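Carbohydrate deacetylase (Enterococcus faecalis, PDB 2I5I) probably removes acetyl groups from acetylated carbohydrates during oligosaccharide breakdown, as a magnesium-dependent hydrolase of the YdjC family. Local coordinates at residues E105-W110 against L141-A146; D125-H130 against Y151-R156. One frame throughout, in Å; residues are numbered along the deposited sequence.

In the fold
Following the chain, helix 103-117 comes first, then strand 127-129, helix 138-151 and the loop beyond it. Interaction 1 packs the first helix on the second and closes a loop of 30 residues that includes the strand. Interaction 2 starts inside that loop and returns after the second helix: the strand pairs with residues 151-156, closing a loop of 20 residues, most of them helical. The two closures therefore cross instead of nesting. They also touch, since Leu155 CD2 of interaction 2 packs against Leu141, Ala144 and Leu145 of interaction 1. Interaction 1 thus joins the two helices, and interaction 2 joins the loop after the second to strand 127-129, which pairs with strand 60-65.

Interaction 1: residues E105-W110 against L141-A146; sequences EVYNEW and LGVALA
Val143 points its CG1 methyl at Val106, Tyr107 and Trp110, and this small convergence illustrates how adjacent helices of an alpha/beta fold pack on the same side of a parallel strand. The two helices, 103-117 and 138-151, flank strand 127-129 in the chain as a helix-strand-helix unit; they run in roughly the same direction, their local axes 9.8 Å apart and inclined at 40°. Val143 turns CG1 away from its own backbone N (chi1 171°), which carries that branch into the other helix. There it reaches the backbone first, 3.6 Å from Tyr107 CA, where the CA atoms of Tyr107 and Val143 are 5.9 Å apart. The same methyl lies 4.0 Å from Tyr107 CB and 3.9 Å from Trp110 CE3, so one valine branch serves both aromatic residues.

The aromatics then diverge. Tyr107, with CG opposite its backbone N (chi1 -175°), lies along the flank of the interface, and its CE2 edge meets the Ala146 methyl at 4.0 Å, close to the ring plane. Trp110 instead swings its indole to the buried flank, crossing Val143 at about a right angle. One indole face is occupied from within its own helix by Val106 CG1, which stands over the ring centre one turn earlier; Leu147 of helix 138-151 also touches the indole, while NE1 makes a weak hydrogen bond to Thr66 O. No hydrogen bond joins the two segments, so their association here rests on apolar contact. At the far end of the indole, the CZ3 corner of Trp110 meets Ala144: Ala144 N lies in the ring plane at the edge, 4.0 Å away, and Ala144 CB is 4.1 Å away.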
loop_
_atom_site.group_PDB
_atom_site.type_symbol
_atom_site.label_atom_id
_atom_site.label_comp_id
_atom_site.label_asym_id
_atom_site.label_seq_id
_atom_site.Cartn_x
_atom_site.Cartn_y
_atom_site.Cartn_z
ATOM N N GLU A 105 -10.504 34.000 22.080
ATOM C CA GLU A 105 -9.302 33.621 21.338
ATOM C C GLU A 105 -9.050 32.120 21.491
ATOM O O GLU A 105 -8.669 31.493 20.508
ATOM C CB GLU A 105 -8.099 34.428 21.795
ATOM C CG GLU A 105 -8.214 35.905 21.459
ATOM C CD GLU A 105 -7.054 36.732 21.941
ATOM O OE1 GLU A 105 -6.076 36.175 22.480
ATOM O OE2 GLU A 105 -7.123 37.968 21.784
ATOM N N VAL A 106 -9.267 31.585 22.684
ATOM C CA VAL A 106 -9.088 30.148 22.908
ATOM C C VAL A 106 -10.047 29.376 22.007
ATOM O O VAL A 106 -9.713 28.388 21.359
ATOM C CB VAL A 106 -9.281 29.761 24.376
ATOM C CG1 VAL A 106 -9.059 28.257 24.584
ATOM C CG2 VAL A 106 -8.332 30.548 25.271
ATOM N N TYR A 107 -11.283 29.835 21.956
ATOM C CA TYR A 107 -12.262 29.233 21.056
ATOM C C TYR A 107 -11.781 29.199 19.599
ATOM O O TYR A 107 -11.778 28.200 18.978
ATOM C CB TYR A 107 -13.617 29.944 21.132
ATOM C CG TYR A 107 -14.725 29.318 20.311
ATOM C CD1 TYR A 107 -14.931 29.675 19.018
ATOM C CD2 TYR A 107 -15.575 28.400 20.858
ATOM C CE1 TYR A 107 -15.915 29.110 18.281
ATOM C CE2 TYR A 107 -16.567 27.852 20.149
ATOM C CZ TYR A 107 -16.738 28.194 18.852
ATOM O OH TYR A 107 -17.752 27.643 18.143
ATOM N N ASN A 108 -11.366 30.328 19.092
ATOM C CA ASN A 108 -10.948 30.458 17.703
ATOM C C ASN A 108 -9.730 29.585 17.413
ATOM O O ASN A 108 -9.644 28.912 16.390
ATOM C CB ASN A 108 -10.636 31.910 17.346
ATOM C CG ASN A 108 -11.884 32.779 17.431
ATOM O OD1 ASN A 108 -12.986 32.281 17.166
ATOM N ND2 ASN A 108 -11.731 34.045 17.792
ATOM N N GLU A 109 -8.780 29.645 18.342
ATOM C CA GLU A 109 -7.561 28.853 18.135
ATOM C C GLU A 109 -7.873 27.361 18.172
ATOM O O GLU A 109 -7.396 26.598 17.319
ATOM C CB GLU A 109 -6.502 29.226 19.176
ATOM C CG GLU A 109 -5.311 28.275 19.209
ATOM C CD GLU A 109 -4.508 28.240 17.930
ATOM O OE1 GLU A 109 -4.576 29.207 17.144
ATOM O OE2 GLU A 109 -3.756 27.252 17.725
ATOM N N TRP A 110 -8.668 26.915 19.148
ATOM C CA TRP A 110 -8.972 25.474 19.191
ATOM C C TRP A 110 -9.787 25.055 17.985
ATOM O O TRP A 110 -9.618 23.968 17.415
ATOM C CB TRP A 110 -9.641 25.149 20.528
ATOM C CG TRP A 110 -8.663 25.038 21.663
ATOM C CD1 TRP A 110 -7.297 25.125 21.632
ATOM C CD2 TRP A 110 -9.016 24.805 23.034
ATOM N NE1 TRP A 110 -6.795 24.960 22.905
ATOM C CE2 TRP A 110 -7.822 24.764 23.789
ATOM C CE3 TRP A 110 -10.231 24.634 23.690
ATOM C CZ2 TRP A 110 -7.840 24.553 25.167
ATOM C CZ3 TRP A 110 -10.237 24.426 25.061
ATOM C CH2 TRP A 110 -9.053 24.387 25.799
ATOM N N LEU A 141 -13.015 24.497 30.048
ATOM C CA LEU A 141 -13.932 23.401 29.792
ATOM C C LEU A 141 -15.122 23.778 28.929
ATOM O O LEU A 141 -15.517 23.105 27.978
ATOM C CB LEU A 141 -14.515 22.891 31.127
ATOM C CG LEU A 141 -15.415 21.662 31.034
ATOM C CD1 LEU A 141 -14.761 20.574 30.190
ATOM C CD2 LEU A 141 -15.743 21.135 32.426
ATOM N N GLY A 142 -15.757 24.889 29.307
ATOM C CA GLY A 142 -16.886 25.413 28.562
ATOM C C GLY A 142 -16.569 25.615 27.092
ATOM O O GLY A 142 -17.428 25.396 26.250
ATOM N N VAL A 143 -15.339 26.036 26.795
ATOM C CA VAL A 143 -14.936 26.292 25.424
ATOM C C VAL A 143 -14.749 24.964 24.682
ATOM O O VAL A 143 -15.152 24.923 23.516
ATOM C CB VAL A 143 -13.641 27.104 25.357
ATOM C CG1 VAL A 143 -13.116 27.175 23.925
ATOM C CG2 VAL A 143 -13.861 28.523 25.873
ATOM N N ALA A 144 -14.168 23.996 25.385
ATOM C CA ALA A 144 -14.036 22.658 24.823
ATOM C C ALA A 144 -15.406 22.062 24.523
ATOM O O ALA A 144 -15.603 21.468 23.463
ATOM C CB ALA A 144 -13.241 21.732 25.727
ATOM N N LEU A 145 -16.365 22.173 25.435
ATOM C CA LEU A 145 -17.681 21.578 25.221
ATOM C C LEU A 145 -18.402 22.234 24.065
ATOM O O LEU A 145 -19.096 21.593 23.263
ATOM C CB LEU A 145 -18.548 21.667 26.488
ATOM C CG LEU A 145 -18.059 20.727 27.610
ATOM C CD1 LEU A 145 -18.454 21.290 28.966
ATOM C CD2 LEU A 145 -18.566 19.320 27.390
ATOM N N ALA A 146 -18.220 23.555 23.927
ATOM C CA ALA A 146 -18.828 24.261 22.809
ATOM C C ALA A 146 -18.293 23.719 21.480
ATOM O O ALA A 146 -19.065 23.540 20.540
ATOM C CB ALA A 146 -18.610 25.761 22.912
#

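Interaction 2: residues D125-H130 against Y151-R156; sequences DHIDSH and YQLPLR
Asp128 sets one carboxylate oxygen, OD2, over the face of the Arg156 guanidinium, 3.2 Å from both Arg156 CZ and NH2, and the two planes are inclined at 64°. The arginine chain runs alongside the aspartate CB before bending at chi3 (-87°), which lays its flat end beneath the oxygen. Backbone pairing sets this up. A single parallel beta bridge joins Ile127 to Leu155, with Ile127 N hydrogen-bonded to Pro154 O at 3.1 Å and Arg156 N to Ile127 O at 2.9 Å, the latter almost straight.

Ile127 projects to the helix-covered side of the pair. Its CG2 meets Leu155 CD1 at 3.6 Å, while its side chain crosses that of Leu153 at about a right angle, Ile127 CG1 lying 4.0 Å from Leu153 CD1. His126 ND1 gives a hydrogen bond of 2.7 Å to Asp125 OD1, close to the ring plane, and His126 CB lies beside Pro154, near its O and CG.

Because no guanidinium N-H aims at OD2, the Asp128-Arg156 salt bridge is one of charge alone. Arg156 NH2 has further salt bridges to Asp12 and Glu210, and a water links NH1 to Ser129 O. Asp128 OD2 is hydrogen-bonded to Thr37 and OD1 to His64, which with Asp13 and His130, the predicted magnesium ligand, may line a metal site; Asp128 would then probably orient a ligand from the second shell.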
loop_
_atom_site.group_PDB
_atom_site.type_symbol
_atom_site.label_atom_id
_atom_site.label_comp_id
_atom_site.label_asym_id
_atom_site.label_seq_id
_atom_site.Cartn_x
_atom_site.Cartn_y
_atom_site.Cartn_z
ATOM N N ASP A 125 -11.783 11.349 16.122
ATOM C CA ASP A 125 -12.942 10.648 16.685
ATOM C C ASP A 125 -13.304 11.221 18.054
ATOM O O ASP A 125 -14.321 10.846 18.671
ATOM C CB ASP A 125 -12.646 9.149 16.716
ATOM C CG ASP A 125 -11.676 8.681 17.772
ATOM O OD1 ASP A 125 -10.996 9.555 18.343
ATOM O OD2 ASP A 125 -11.603 7.450 18.025
ATOM N N HIS A 126 -12.474 12.123 18.579
ATOM C CA HIS A 126 -12.718 12.747 19.874
ATOM C C HIS A 126 -11.724 13.870 20.130
ATOM O O HIS A 126 -10.815 14.129 19.339
ATOM C CB HIS A 126 -12.677 11.717 20.992
ATOM C CG HIS A 126 -11.365 11.298 21.547
ATOM N ND1 HIS A 126 -10.553 10.390 20.905
ATOM C CD2 HIS A 126 -10.713 11.628 22.689
ATOM C CE1 HIS A 126 -9.468 10.190 21.642
ATOM N NE2 HIS A 126 -9.518 10.934 22.737
ATOM N N ILE A 127 -11.937 14.542 21.251
ATOM C CA ILE A 127 -11.172 15.696 21.669
ATOM C C ILE A 127 -10.649 15.515 23.083
ATOM O O ILE A 127 -11.331 15.026 23.983
ATOM C CB ILE A 127 -12.025 16.999 21.645
ATOM C CG1 ILE A 127 -12.551 17.365 20.267
ATOM C CG2 ILE A 127 -11.260 18.159 22.255
ATOM C CD1 ILE A 127 -13.582 18.471 20.273
ATOM N N ASP A 128 -9.416 15.937 23.308
ATOM C CA ASP A 128 -8.828 16.007 24.638
ATOM C C ASP A 128 -7.837 17.161 24.609
ATOM O O ASP A 128 -7.821 17.872 23.596
ATOM C CB ASP A 128 -8.226 14.687 25.055
ATOM C CG ASP A 128 -6.918 14.321 24.369
ATOM O OD1 ASP A 128 -6.481 15.033 23.450
ATOM O OD2 ASP A 128 -6.343 13.286 24.775
ATOM N N SER A 129 -7.004 17.340 25.635
ATOM C CA SER A 129 -6.076 18.455 25.582
ATOM C C SER A 129 -4.764 18.161 26.305
ATOM O O SER A 129 -4.733 17.472 27.342
ATOM C CB SER A 129 -6.684 19.706 26.275
ATOM O OG SER A 129 -6.574 19.284 27.636
ATOM N N HIS A 130 -3.727 18.741 25.719
ATOM C CA HIS A 130 -2.377 18.756 26.254
ATOM C C HIS A 130 -2.381 19.441 27.611
ATOM O O HIS A 130 -3.001 20.507 27.722
ATOM C CB HIS A 130 -1.464 19.507 25.298
ATOM C CG HIS A 130 -0.014 19.498 25.652
ATOM N ND1 HIS A 130 0.735 18.344 25.698
ATOM C CD2 HIS A 130 0.830 20.509 25.963
ATOM C CE1 HIS A 130 1.985 18.640 26.033
ATOM N NE2 HIS A 130 2.069 19.950 26.200
ATOM N N TYR A 151 -18.666 20.327 16.551
ATOM C CA TYR A 151 -18.175 19.299 15.630
ATOM C C TYR A 151 -18.763 17.941 15.955
ATOM O O TYR A 151 -18.510 16.970 15.241
ATOM C CB TYR A 151 -16.633 19.263 15.640
ATOM C CG TYR A 151 -16.052 20.488 14.983
ATOM C CD1 TYR A 151 -15.886 20.527 13.600
ATOM C CD2 TYR A 151 -15.664 21.602 15.697
ATOM C CE1 TYR A 151 -15.356 21.642 12.977
ATOM C CE2 TYR A 151 -15.138 22.715 15.095
ATOM C CZ TYR A 151 -14.979 22.735 13.724
ATOM O OH TYR A 151 -14.449 23.861 13.139
ATOM N N GLN A 152 -19.575 17.860 17.014
ATOM C CA GLN A 152 -20.260 16.606 17.300
ATOM C C GLN A 152 -19.269 15.482 17.577
ATOM O O GLN A 152 -19.309 14.435 16.946
ATOM C CB GLN A 152 -21.190 16.192 16.158
ATOM C CG GLN A 152 -22.489 16.970 16.105
ATOM C CD GLN A 152 -23.311 16.870 17.379
ATOM O OE1 GLN A 152 -23.935 15.847 17.660
ATOM N NE2 GLN A 152 -23.275 17.946 18.156
ATOM N N LEU A 153 -18.398 15.757 18.522
ATOM C CA LEU A 153 -17.371 14.844 18.988
ATOM C C LEU A 153 -17.434 14.670 20.496
ATOM O O LEU A 153 -17.685 15.670 21.179
ATOM C CB LEU A 153 -15.979 15.403 18.662
ATOM C CG LEU A 153 -15.728 15.580 17.164
ATOM C CD1 LEU A 153 -14.499 16.448 16.954
ATOM C CD2 LEU A 153 -15.606 14.222 16.490
ATOM N N PRO A 154 -17.222 13.449 20.966
ATOM C CA PRO A 154 -17.128 13.211 22.406
ATOM C C PRO A 154 -15.824 13.842 22.906
ATOM O O PRO A 154 -14.889 14.053 22.120
ATOM C CB PRO A 154 -17.096 11.700 22.543
ATOM C CG PRO A 154 -16.602 11.228 21.215
ATOM C CD PRO A 154 -17.078 12.207 20.190
ATOM N N LEU A 155 -15.796 14.120 24.194
ATOM C CA LEU A 155 -14.731 14.865 24.830
ATOM C C LEU A 155 -14.214 14.149 26.058
ATOM O O LEU A 155 -15.014 13.632 26.852
ATOM C CB LEU A 155 -15.287 16.244 25.243
ATOM C CG LEU A 155 -14.382 17.116 26.085
ATOM C CD1 LEU A 155 -13.158 17.546 25.263
ATOM C CD2 LEU A 155 -15.092 18.361 26.595
ATOM N N ARG A 156 -12.901 14.128 26.243
ATOM C CA ARG A 156 -12.294 13.487 27.386
ATOM C C ARG A 156 -12.897 14.034 28.696
ATOM O O ARG A 156 -13.063 15.252 28.796
ATOM C CB ARG A 156 -10.777 13.733 27.409
ATOM C CG ARG A 156 -10.130 13.269 28.700
ATOM C CD ARG A 156 -8.627 13.516 28.653
ATOM N NE ARG A 156 -7.961 12.364 28.032
ATOM C CZ ARG A 156 -6.639 12.320 27.836
ATOM N NH1 ARG A 156 -5.877 13.336 28.189
ATOM N NH2 ARG A 156 -6.057 11.258 27.276
HETATM O O HOH W 1 -6.804 16.284 28.635
#